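Side-chain contact in T-cell surface glycoprotein YE1/48 (Mus musculus, PDB 1QO3), which acts as an inhibitory receptor on natural killer cells, recognising H-2d class I molecules through its C-type lectin-like domain and so preventing lysis of the target cell: residues L63-D68 with I125-K130. The protein carries 1 engineered substitution. Residues are numbered along the deposited sequence; the frame is centred on the assembly and turned at random.
Sequences LVVPSD and ICICGK
V65 meets I127, and P66 meets I125, in a purely apolar contact between the loop that leaves helix 55-64 and strand 124-131. Alternation along a strand is the principle at work: I125 and I127 both face the loop, whereas C126 and C128 turn to the far side, where disulfides tie them to C38 and C42 of helix 35-44. One strand thus serves the loop with one face and a helix with the other.

The two pairs meet through the ends of the isoleucines. CG1 of V65 lies 4.4 Å from CD1 of I127, and CG of P66 stands equally far, 4.4 Å, from CD1 of I125. CD1 of I127 is anti to CA (chi2 -179°), which stretches the chain toward the valine; even so, the CA atoms of V65 and I127 remain 9.4 Å apart.

The denser part surrounds the buried V65, I125 and I127: F28 and L110 touch V65 and I127, C70 touches both isoleucines, V72 and L50 add to the wall around I127, and M30 packs on I125. P66 and D68, on the looser side, are only partly exposed. A chain of another protein in the assembly covers part of this side, packing on S67 and D68, and S67 OG makes a weak hydrogen bond to its backbone.

No hydrogen bond crosses between the two segments, and their shared buried surface is just 107 Å². P66 has a backbone hydrogen bond with K112, but methyl and ring-carbon contacts carry little directional preference, so between these segments fit and burial set the pairing.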
# COMPACT_ATOMS: atom_id res chain seq x y z
N LEU C 63 -7.07 -12.98 3.13
CA LEU C 63 -6.76 -11.60 3.45
C LEU C 63 -7.30 -11.29 4.83
O LEU C 63 -6.81 -10.37 5.50
CB LEU C 63 -7.44 -10.64 2.46
CG LEU C 63 -7.06 -10.74 0.98
CD1 LEU C 63 -7.88 -9.73 0.20
CD2 LEU C 63 -5.57 -10.50 0.79
N VAL C 64 -8.30 -12.05 5.27
CA VAL C 64 -8.92 -11.80 6.57
C VAL C 64 -8.91 -12.91 7.62
O VAL C 64 -9.12 -12.62 8.80
CB VAL C 64 -10.39 -11.34 6.41
CG1 VAL C 64 -10.46 -10.14 5.48
CG2 VAL C 64 -11.25 -12.49 5.89
N VAL C 65 -8.68 -14.16 7.23
CA VAL C 65 -8.66 -15.24 8.22
C VAL C 65 -7.35 -15.24 9.01
O VAL C 65 -6.29 -14.88 8.49
CB VAL C 65 -8.85 -16.64 7.58
CG1 VAL C 65 -10.17 -16.69 6.81
CG2 VAL C 65 -7.66 -16.97 6.68
N PRO C 66 -7.42 -15.65 10.29
CA PRO C 66 -6.30 -15.73 11.24
C PRO C 66 -5.08 -16.49 10.71
O PRO C 66 -5.21 -17.38 9.87
CB PRO C 66 -6.92 -16.44 12.44
CG PRO C 66 -8.37 -16.03 12.38
CD PRO C 66 -8.67 -16.15 10.91
N SER C 67 -3.90 -16.14 11.21
CA SER C 67 -2.69 -16.84 10.81
C SER C 67 -2.82 -18.22 11.46
O SER C 67 -2.28 -19.22 10.96
CB SER C 67 -1.43 -16.11 11.31
OG SER C 67 -1.41 -15.97 12.72
N ASP C 68 -3.55 -18.28 12.58
CA ASP C 68 -3.81 -19.55 13.25
C ASP C 68 -4.83 -20.24 12.38
O ASP C 68 -5.69 -19.60 11.79
CB ASP C 68 -4.41 -19.35 14.64
CG ASP C 68 -3.40 -18.87 15.66
OD1 ASP C 68 -2.20 -19.16 15.49
OD2 ASP C 68 -3.82 -18.21 16.63
N ILE C 125 -10.46 -23.02 15.72
CA ILE C 125 -11.60 -22.15 15.43
C ILE C 125 -12.43 -22.83 14.34
O ILE C 125 -11.89 -23.58 13.53
CB ILE C 125 -11.10 -20.79 14.90
CG1 ILE C 125 -10.39 -20.02 16.01
CG2 ILE C 125 -12.25 -20.01 14.29
CD1 ILE C 125 -9.59 -18.82 15.50
N CYS C 126 -13.74 -22.57 14.32
CA CYS C 126 -14.60 -23.14 13.28
C CYS C 126 -15.05 -22.04 12.33
O CYS C 126 -15.40 -20.96 12.78
CB CYS C 126 -15.90 -23.70 13.85
SG CYS C 126 -15.84 -24.82 15.27
N ILE C 127 -15.04 -22.31 11.03
CA ILE C 127 -15.56 -21.32 10.09
C ILE C 127 -16.88 -21.89 9.57
O ILE C 127 -16.88 -22.92 8.89
CB ILE C 127 -14.63 -21.06 8.88
CG1 ILE C 127 -13.26 -20.56 9.34
CG2 ILE C 127 -15.26 -19.98 8.00
CD1 ILE C 127 -12.33 -20.26 8.17
N CYS C 128 -17.99 -21.25 9.92
CA CYS C 128 -19.31 -21.70 9.45
C CYS C 128 -19.76 -20.80 8.30
O CYS C 128 -19.63 -19.58 8.36
CB CYS C 128 -20.34 -21.64 10.59
SG CYS C 128 -20.02 -22.67 12.08
N GLY C 129 -20.29 -21.42 7.24
CA GLY C 129 -20.74 -20.65 6.09
C GLY C 129 -22.24 -20.59 5.91
O GLY C 129 -22.97 -21.53 6.26
N LYS C 130 -22.71 -19.48 5.35
CA LYS C 130 -24.13 -19.27 5.10
C LYS C 130 -24.32 -18.70 3.70
O LYS C 130 -23.84 -17.60 3.40
CB LYS C 130 -24.73 -18.32 6.14
CG LYS C 130 -26.25 -18.19 6.03
CD LYS C 130 -26.83 -17.26 7.09
CE LYS C 130 -28.36 -17.35 7.16
NZ LYS C 130 -28.93 -16.57 8.30